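Local coordinates for putative polyketide synthase (PDB 6HP2), which is the O-methyltransferase domain of a trans-AT polyketide synthase, binds S-adenosyl-L-homocysteine, and belongs to a multienzyme probably involved in making the antibiotic bacillaene, at residues F57-S60 / R61-N65; M75-E78 / K79-M83; Q222-I225 / E226-E230; C303-N306 / A307-S311. All coordinates share one frame; numbering follows the deposited sequence.

The four contacts are local, within helices or at a helix start, and fall into two touching pairs. The centres of contacts 1 and 2 lie about 15 Å apart; Phe57 CE2 packs on Met75 CE at 3.8 Å, and Met59 SD on Val76 CG2 at 3.9 Å. Contacts 3 and 4, with centres about 10 Å apart, join through Ile225 CG1 and Leu310 CD1 at 3.5 Å. The centres of contacts 1 and 3 are about 36 Å apart, on opposite sides of the chain's centre. The bound S-adenosyl-L-homocysteine is about 7 Å from the Gln80 side chain of contact 2, about 11 Å from the Ile63 side chain of contact 1 and about 13 Å from that of Trp224 in contact 3.

Contact 1 of 4, residues F57-S60 / R61-N65; sequences FSMS and RVILN
With chi1 at 167°, Ser58 swings OG away from its own backbone N and forward over the first turn of helix 59-64, where Arg61 comes back to meet it. The arginine holds CG beside its backbone N (chi1 -80°) and runs extended from CG to NE, which lays its aliphatic part along Ser58 and brings NH1 to Ser58 OG at 3.0 Å. The hydroxyl sits at the guanidinium edge, in its plane, yet the bond is weak, bent to 146°. Arg61 N also gives a weak bond to Ser58 OG, 3.3 Å long but straight. Serine suits this place: its short side chain can reach back to a backbone N-H that the first turn leaves without a helical acceptor. Asp251 bonds Ser58 OG and Ser60 OG through its two carboxylate oxygens, while Arg61 forms a salt bridge with Asp253, so the helix start is tied to a neighbouring loop.

The other side is apolar. Val62 CG2 approaches the Phe57 ring obliquely, 4.0 Å from Phe57 CZ, and Met59, bent at chi2 and chi3, lays SD 3.7 Å from Ile63 CG1. Backbone bonding begins with Val62 N to Ser58 O at 3.2 Å. Ser58 is thus the N-cap of helix 59-64, its side chain weakly bonding the N-H three residues on, as N-cap serines characteristically do.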
# COMPACT_ATOMS: atom_id res chain seq x y z
N PHE A 57 -18.74 15.96 0.41
CA PHE A 57 -17.30 15.81 0.36
C PHE A 57 -16.90 15.24 -1.00
O PHE A 57 -17.34 14.16 -1.39
CB PHE A 57 -16.83 14.89 1.47
CG PHE A 57 -15.36 15.03 1.80
CD1 PHE A 57 -14.44 14.35 1.08
CD2 PHE A 57 -14.93 15.83 2.82
CE1 PHE A 57 -13.11 14.44 1.35
CE2 PHE A 57 -13.60 15.92 3.13
CZ PHE A 57 -12.68 15.20 2.37
N SER A 58 -16.09 15.96 -1.72
CA SER A 58 -15.64 15.54 -3.04
C SER A 58 -14.14 15.30 -2.98
O SER A 58 -13.36 16.26 -2.90
CB SER A 58 -15.95 16.61 -4.09
OG SER A 58 -15.26 16.33 -5.29
N MET A 59 -13.76 14.03 -3.01
CA MET A 59 -12.36 13.66 -2.94
C MET A 59 -11.58 14.26 -4.10
O MET A 59 -10.45 14.68 -3.91
CB MET A 59 -12.20 12.14 -2.92
CG MET A 59 -10.76 11.68 -2.76
SD MET A 59 -10.14 12.13 -1.09
CE MET A 59 -11.01 10.92 -0.10
N SER A 60 -12.16 14.29 -5.31
CA SER A 60 -11.41 14.81 -6.46
C SER A 60 -11.09 16.30 -6.26
O SER A 60 -10.01 16.76 -6.63
CB SER A 60 -12.22 14.61 -7.76
OG SER A 60 -13.49 15.20 -7.66
N ARG A 61 -12.04 17.08 -5.73
CA ARG A 61 -11.77 18.49 -5.44
C ARG A 61 -10.64 18.64 -4.43
O ARG A 61 -9.71 19.44 -4.61
CB ARG A 61 -13.02 19.15 -4.93
CG ARG A 61 -14.00 19.52 -6.05
CD ARG A 61 -15.29 20.10 -5.51
NE ARG A 61 -16.23 20.40 -6.59
CZ ARG A 61 -16.96 19.49 -7.24
NH1 ARG A 61 -16.85 18.20 -6.93
NH2 ARG A 61 -17.79 19.86 -8.20
N VAL A 62 -10.66 17.82 -3.38
CA VAL A 62 -9.68 17.93 -2.31
C VAL A 62 -8.30 17.51 -2.78
O VAL A 62 -7.30 18.15 -2.42
CB VAL A 62 -10.14 17.09 -1.11
CG1 VAL A 62 -9.05 17.08 -0.07
CG2 VAL A 62 -11.43 17.67 -0.56
N ILE A 63 -8.21 16.41 -3.54
CA ILE A 63 -6.93 15.89 -3.98
C ILE A 63 -6.35 16.77 -5.08
O ILE A 63 -5.13 16.99 -5.12
CB ILE A 63 -7.06 14.43 -4.46
CG1 ILE A 63 -7.44 13.52 -3.29
CG2 ILE A 63 -5.78 14.01 -5.12
CD1 ILE A 63 -6.44 13.54 -2.14
N LEU A 64 -7.18 17.24 -6.00
CA LEU A 64 -6.69 17.97 -7.17
C LEU A 64 -6.55 19.46 -6.93
O LEU A 64 -6.01 20.16 -7.80
CB LEU A 64 -7.64 17.74 -8.37
CG LEU A 64 -7.75 16.29 -8.88
CD1 LEU A 64 -8.71 16.24 -10.12
CD2 LEU A 64 -6.37 15.71 -9.23
N ASN A 65 -7.02 19.97 -5.80
CA ASN A 65 -6.91 21.39 -5.47
C ASN A 65 -6.55 21.53 -4.00
O ASN A 65 -7.29 22.13 -3.22
CB ASN A 65 -8.22 22.11 -5.80
CG ASN A 65 -8.01 23.59 -6.03
OD1 ASN A 65 -6.96 24.14 -5.72
ND2 ASN A 65 -9.04 24.24 -6.56

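Contact 2 of 4, residues M75-E78 / K79-M83; sequences MVRE and KQVEM
Two turns of the long helix 70-88, which helps to enclose the S-adenosyl-L-homocysteine site of this methyltransferase domain, bring Val76 against Gln80 and Arg77 against Val81. Regular i to i+4 bonds carry the backbone: Gln80 N reaches Val76 O at 2.9 Å and Val81 N reaches Arg77 O at 2.8 Å, while Lys79 N makes a weak bond of 3.4 Å to Met75 O.

Gln80 turns back along the helix. Its CG lies beside the backbone N (chi1 -70°) and the chain then runs extended, which carries the amide over the preceding turn. There Gln80 OE1 stands 3.5 Å from Arg77 CA and 4.1 Å from Val76 CG1. Glutamine suits a buried place of this kind because its amide can serve partners of both sorts: NE2 gives a hydrogen bond to Thr46 O, and OE1 takes a weak one from Arg73. Arg84, which binds S-adenosyl-L-homocysteine, follows one turn later, its side chain about 4 Å from that of Gln80.

On another flank Arg77 stretches out and passes Val81, with Arg77 NH1 3.9 Å from Val81 CG2; the methyl lies obliquely to the guanidinium. This side chain is poorly ordered, so the approach is approximate. A branched valine offers the arginine an apolar flank, while NH2 bonds to Glu42 O. Beyond these turns Val76 and Gln80 pack on Cys48, Met83 touches Tyr286 and Leu288 of strand 284-293, and Glu82 bonds Tyr316 at the start of helix 316-326.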
# COMPACT_ATOMS: atom_id res chain seq x y z
N MET A 75 -8.03 16.03 6.85
CA MET A 75 -8.95 14.93 7.17
C MET A 75 -8.55 13.68 6.42
O MET A 75 -8.59 12.55 6.95
CB MET A 75 -10.40 15.28 6.82
CG MET A 75 -11.13 16.16 7.78
SD MET A 75 -12.68 16.78 7.02
CE MET A 75 -13.58 15.30 6.84
N VAL A 76 -8.20 13.86 5.16
CA VAL A 76 -7.79 12.75 4.30
C VAL A 76 -6.52 12.15 4.83
O VAL A 76 -6.40 10.92 4.96
CB VAL A 76 -7.62 13.23 2.84
CG1 VAL A 76 -7.04 12.14 1.99
CG2 VAL A 76 -9.02 13.66 2.30
N ARG A 77 -5.58 13.00 5.21
CA ARG A 77 -4.30 12.52 5.70
C ARG A 77 -4.47 11.65 6.94
O ARG A 77 -3.78 10.64 7.11
CB ARG A 77 -3.41 13.69 6.01
CG ARG A 77 -1.94 13.26 6.27
CD ARG A 77 -1.09 14.50 6.61
NE ARG A 77 0.34 14.25 6.43
CZ ARG A 77 1.11 13.57 7.28
NH1 ARG A 77 0.59 13.05 8.38
NH2 ARG A 77 2.40 13.40 7.03
N GLU A 78 -5.35 12.05 7.85
CA GLU A 78 -5.61 11.24 9.03
C GLU A 78 -6.09 9.85 8.68
O GLU A 78 -5.79 8.90 9.40
CB GLU A 78 -6.64 11.95 9.94
CG GLU A 78 -6.14 13.23 10.58
CD GLU A 78 -7.21 13.92 11.41
OE1 GLU A 78 -8.40 13.57 11.29
OE2 GLU A 78 -6.86 14.82 12.20
N LYS A 79 -6.93 9.71 7.64
CA LYS A 79 -7.39 8.40 7.24
C LYS A 79 -6.30 7.62 6.55
O LYS A 79 -6.25 6.39 6.68
CB LYS A 79 -8.63 8.54 6.34
CG LYS A 79 -9.78 9.31 7.08
CD LYS A 79 -10.20 8.47 8.31
CE LYS A 79 -11.52 8.96 8.91
NZ LYS A 79 -11.33 10.06 9.88
N GLN A 80 -5.44 8.29 5.82
CA GLN A 80 -4.26 7.62 5.26
C GLN A 80 -3.36 7.09 6.35
O GLN A 80 -2.81 5.99 6.24
CB GLN A 80 -3.49 8.61 4.37
CG GLN A 80 -4.28 8.91 3.10
CD GLN A 80 -3.62 9.91 2.25
OE1 GLN A 80 -3.21 10.96 2.74
NE2 GLN A 80 -3.48 9.60 0.97
N VAL A 81 -3.18 7.88 7.42
CA VAL A 81 -2.41 7.40 8.55
C VAL A 81 -3.14 6.23 9.22
O VAL A 81 -2.52 5.25 9.63
CB VAL A 81 -2.18 8.55 9.53
CG1 VAL A 81 -1.64 8.00 10.83
CG2 VAL A 81 -1.18 9.62 8.89
N GLU A 82 -4.44 6.36 9.43
CA GLU A 82 -5.17 5.32 10.14
C GLU A 82 -5.01 3.98 9.44
O GLU A 82 -4.77 2.94 10.07
CB GLU A 82 -6.64 5.70 10.22
CG GLU A 82 -7.55 4.58 10.84
CD GLU A 82 -9.02 4.83 10.53
OE1 GLU A 82 -9.62 5.58 11.32
OE2 GLU A 82 -9.55 4.32 9.49
N MET A 83 -5.18 3.97 8.12
CA MET A 83 -5.06 2.73 7.36
C MET A 83 -3.69 2.10 7.51
O MET A 83 -3.55 0.88 7.67
CB MET A 83 -5.34 2.98 5.89
CG MET A 83 -5.24 1.71 5.05
SD MET A 83 -5.87 1.96 3.33
CE MET A 83 -4.76 3.16 2.65

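Contact 3 of 4, residues Q222-I225 / E226-E230; sequences QEWI and ELLAE
Gln222 and Glu226 are joined by a short side-chain bond, Gln222 NE2 to Glu226 OE2 at 2.6 Å and nearly straight at 170°. Gln222 sends CG away from its own backbone N and then bends at chi2, which turns the amide along the helix towards the carboxylate. Glu226 leans back from the opposite direction, its chain extended beyond CG. The two flat groups are 69° apart: the carboxylate oxygen lies in the amide plane, whereas the N-H arrives from above the carboxylate. Long polar residues suit this outward side of the helix, where Gln222 is exposed and Glu226 partly so.

The helix is amphipathic, and its other face packs on the Rossmann-like methyltransferase core. There Trp224, its chi1 of -91° somewhat removed from the common staggered value, places its ring beside the next turn. Leu228 CG meets the edge of that ring, 4.0 Å from Trp224 CE3. Leu227 CD2 comes obliquely to Trp224 CE3 at 4.4 Å. The large indole bridges helix and sheet, with NE1 bonded to Tyr201 O of strand 194-203. Phe183 of helix 179-188 touches Trp224, Leu227 and Leu228. Ala229 N bonds Ile225 O at 3.0 Å, and the small Ala229 side chain lets Cys303 of helix 299-310 come close.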
# COMPACT_ATOMS: atom_id res chain seq x y z
N GLN A 222 -7.36 -16.73 -7.18
CA GLN A 222 -6.58 -17.93 -7.39
C GLN A 222 -5.15 -17.60 -7.76
O GLN A 222 -4.22 -18.31 -7.35
CB GLN A 222 -7.27 -18.80 -8.47
CG GLN A 222 -6.59 -20.15 -8.63
CD GLN A 222 -6.66 -21.02 -7.34
OE1 GLN A 222 -7.62 -20.97 -6.57
NE2 GLN A 222 -5.61 -21.81 -7.12
N GLU A 223 -4.94 -16.56 -8.56
CA GLU A 223 -3.59 -16.20 -8.95
C GLU A 223 -2.79 -15.70 -7.74
O GLU A 223 -1.59 -15.95 -7.65
CB GLU A 223 -3.61 -15.14 -10.10
CG GLU A 223 -4.06 -15.68 -11.41
CD GLU A 223 -4.22 -14.59 -12.49
OE1 GLU A 223 -4.53 -13.44 -12.15
OE2 GLU A 223 -4.01 -14.92 -13.67
N TRP A 224 -3.43 -14.98 -6.81
CA TRP A 224 -2.73 -14.52 -5.62
C TRP A 224 -2.33 -15.67 -4.73
O TRP A 224 -1.20 -15.72 -4.22
CB TRP A 224 -3.64 -13.56 -4.84
CG TRP A 224 -3.49 -12.13 -5.20
CD1 TRP A 224 -4.40 -11.33 -5.79
CD2 TRP A 224 -2.39 -11.28 -4.84
NE1 TRP A 224 -3.94 -10.04 -5.86
CE2 TRP A 224 -2.70 -9.98 -5.29
CE3 TRP A 224 -1.17 -11.50 -4.19
CZ2 TRP A 224 -1.82 -8.90 -5.16
CZ3 TRP A 224 -0.29 -10.40 -4.05
CH2 TRP A 224 -0.64 -9.13 -4.51
N ILE A 225 -3.22 -16.65 -4.58
CA ILE A 225 -2.93 -17.84 -3.81
C ILE A 225 -1.66 -18.51 -4.32
O ILE A 225 -0.75 -18.87 -3.55
CB ILE A 225 -4.13 -18.80 -3.87
CG1 ILE A 225 -5.30 -18.21 -3.08
CG2 ILE A 225 -3.72 -20.26 -3.43
CD1 ILE A 225 -6.63 -19.01 -3.29
N GLU A 226 -1.62 -18.75 -5.62
CA GLU A 226 -0.51 -19.45 -6.26
C GLU A 226 0.76 -18.61 -6.38
O GLU A 226 1.87 -19.15 -6.25
CB GLU A 226 -0.97 -19.93 -7.63
CG GLU A 226 -2.05 -21.03 -7.51
CD GLU A 226 -2.73 -21.36 -8.86
OE1 GLU A 226 -2.35 -20.83 -9.93
OE2 GLU A 226 -3.70 -22.12 -8.81
N LEU A 227 0.60 -17.32 -6.65
CA LEU A 227 1.75 -16.43 -6.74
C LEU A 227 2.49 -16.39 -5.41
O LEU A 227 3.72 -16.53 -5.35
CB LEU A 227 1.31 -15.03 -7.14
CG LEU A 227 2.36 -13.91 -7.12
CD1 LEU A 227 3.44 -14.22 -8.15
CD2 LEU A 227 1.71 -12.56 -7.39
N LEU A 228 1.76 -16.19 -4.32
CA LEU A 228 2.38 -16.16 -3.00
C LEU A 228 2.96 -17.52 -2.65
O LEU A 228 4.13 -17.59 -2.28
CB LEU A 228 1.37 -15.73 -1.94
CG LEU A 228 0.80 -14.35 -2.12
CD1 LEU A 228 -0.23 -14.08 -1.03
CD2 LEU A 228 1.87 -13.27 -2.09
N ALA A 229 2.17 -18.61 -2.78
CA ALA A 229 2.64 -19.94 -2.45
C ALA A 229 3.90 -20.28 -3.25
O ALA A 229 4.83 -20.89 -2.74
CB ALA A 229 1.56 -21.02 -2.74
N GLU A 230 3.97 -19.83 -4.51
CA GLU A 230 5.13 -20.16 -5.35
C GLU A 230 6.40 -19.55 -4.78
O GLU A 230 7.49 -20.13 -4.92
CB GLU A 230 4.93 -19.67 -6.78
CG GLU A 230 6.10 -19.98 -7.67
CD GLU A 230 6.18 -21.47 -7.99
OE1 GLU A 230 5.11 -22.12 -8.01
OE2 GLU A 230 7.31 -21.98 -8.18

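Contact 4 of 4, residues C303-N306 / A307-S311; sequences CEWN and ASKLS
Trp305 and Lys309, one turn apart on helix 299-310, lie side by side and point the same way. The tryptophan holds CG away from its backbone N (chi1 -175°), carrying the indole along the helix flank, and the lysine bends at chi2 (-76°) to follow it. Lys309 CE comes to 3.6 Å from Trp305 NE1 and 3.7 Å from Trp305 CZ2, oblique to the ring; the touching group is the lysine's last methylene, not its ammonium. Lys309 CG lies 3.4 Å from Trp305 O, whose carbonyl takes the backbone bond from Lys309 N at 3.1 Å.

The tight part lies on the inner face. Asn306 is buried there and its amide is used from both ends, OD1 accepting from Ile235 N and ND2 giving to Leu233 O and, weakly, to Ile225 O. Leu310 folds back over the same turn, with Leu310 CB and CG both 3.5 Å from Asn306 O, and packs on Ile225 and Ile235. Ala307, small enough for a close helix-helix approach, also touches Ile225.

The outer side is looser. Glu304, Trp305 and Ser311 are exposed, though the indole N-H is nevertheless bonded to the neighbouring strand. Ser311 OG gives a 2.8 Å bond to Ser308 O, which also accepts from Lys312 NZ.

Trp305 NE1 and Lys309 NZ both donate to backbone carbonyls of strand 233-240, those of Ile235 and Asp236. With Asn306 gripping the same strand, the chemistry implies that polar side chains pin this helix to the sheet's backbone, the Lys309 methylenes lying beside the indole on the way.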
# COMPACT_ATOMS: atom_id res chain seq x y z
N CYS A 303 -0.83 -23.24 -0.58
CA CYS A 303 -2.03 -22.87 -1.34
C CYS A 303 -3.28 -23.03 -0.51
O CYS A 303 -4.15 -22.15 -0.50
CB CYS A 303 -2.15 -23.73 -2.61
SG CYS A 303 -0.99 -23.20 -3.86
N GLU A 304 -3.39 -24.14 0.22
CA GLU A 304 -4.58 -24.39 1.01
C GLU A 304 -4.69 -23.38 2.13
O GLU A 304 -5.78 -22.89 2.43
CB GLU A 304 -4.56 -25.83 1.57
CG GLU A 304 -4.60 -26.83 0.43
CD GLU A 304 -4.54 -28.28 0.91
OE1 GLU A 304 -4.99 -29.16 0.14
OE2 GLU A 304 -4.04 -28.50 2.04
N TRP A 305 -3.55 -23.00 2.73
CA TRP A 305 -3.60 -21.97 3.76
C TRP A 305 -4.08 -20.64 3.17
O TRP A 305 -4.96 -19.96 3.71
CB TRP A 305 -2.22 -21.81 4.36
CG TRP A 305 -2.18 -20.86 5.50
CD1 TRP A 305 -1.98 -19.52 5.45
CD2 TRP A 305 -2.43 -21.19 6.88
NE1 TRP A 305 -2.03 -19.00 6.71
CE2 TRP A 305 -2.32 -20.00 7.61
CE3 TRP A 305 -2.74 -22.38 7.56
CZ2 TRP A 305 -2.50 -19.96 9.01
CZ3 TRP A 305 -2.91 -22.33 8.94
CH2 TRP A 305 -2.78 -21.13 9.65
N ASN A 306 -3.49 -20.24 2.05
CA ASN A 306 -3.86 -18.95 1.47
C ASN A 306 -5.32 -18.93 1.03
O ASN A 306 -6.00 -17.91 1.20
CB ASN A 306 -2.92 -18.65 0.32
CG ASN A 306 -1.49 -18.34 0.80
OD1 ASN A 306 -1.26 -18.02 1.98
ND2 ASN A 306 -0.54 -18.46 -0.11
N ALA A 307 -5.82 -20.06 0.49
CA ALA A 307 -7.19 -20.09 0.03
C ALA A 307 -8.14 -19.92 1.20
O ALA A 307 -9.18 -19.27 1.08
CB ALA A 307 -7.47 -21.41 -0.68
N SER A 308 -7.82 -20.54 2.34
CA SER A 308 -8.64 -20.42 3.54
C SER A 308 -8.68 -18.99 4.06
O SER A 308 -9.73 -18.47 4.48
CB SER A 308 -8.08 -21.38 4.63
OG SER A 308 -8.76 -21.21 5.85
N LYS A 309 -7.53 -18.33 4.10
CA LYS A 309 -7.52 -16.94 4.52
C LYS A 309 -8.36 -16.07 3.58
O LYS A 309 -9.07 -15.17 4.02
CB LYS A 309 -6.08 -16.43 4.55
CG LYS A 309 -5.25 -17.13 5.66
CD LYS A 309 -5.64 -16.56 7.02
CE LYS A 309 -4.87 -17.25 8.14
NZ LYS A 309 -5.03 -16.50 9.40
N LEU A 310 -8.23 -16.29 2.27
CA LEU A 310 -8.96 -15.44 1.32
C LEU A 310 -10.46 -15.73 1.29
O LEU A 310 -11.23 -14.88 0.81
CB LEU A 310 -8.36 -15.60 -0.06
CG LEU A 310 -7.00 -14.91 -0.25
CD1 LEU A 310 -6.26 -15.31 -1.45
CD2 LEU A 310 -7.15 -13.41 -0.28
N SER A 311 -10.90 -16.86 1.85
CA SER A 311 -12.32 -17.18 1.89
C SER A 311 -13.02 -16.44 3.02
O SER A 311 -14.24 -16.42 3.07
CB SER A 311 -12.55 -18.70 2.02
OG SER A 311 -12.25 -19.14 3.34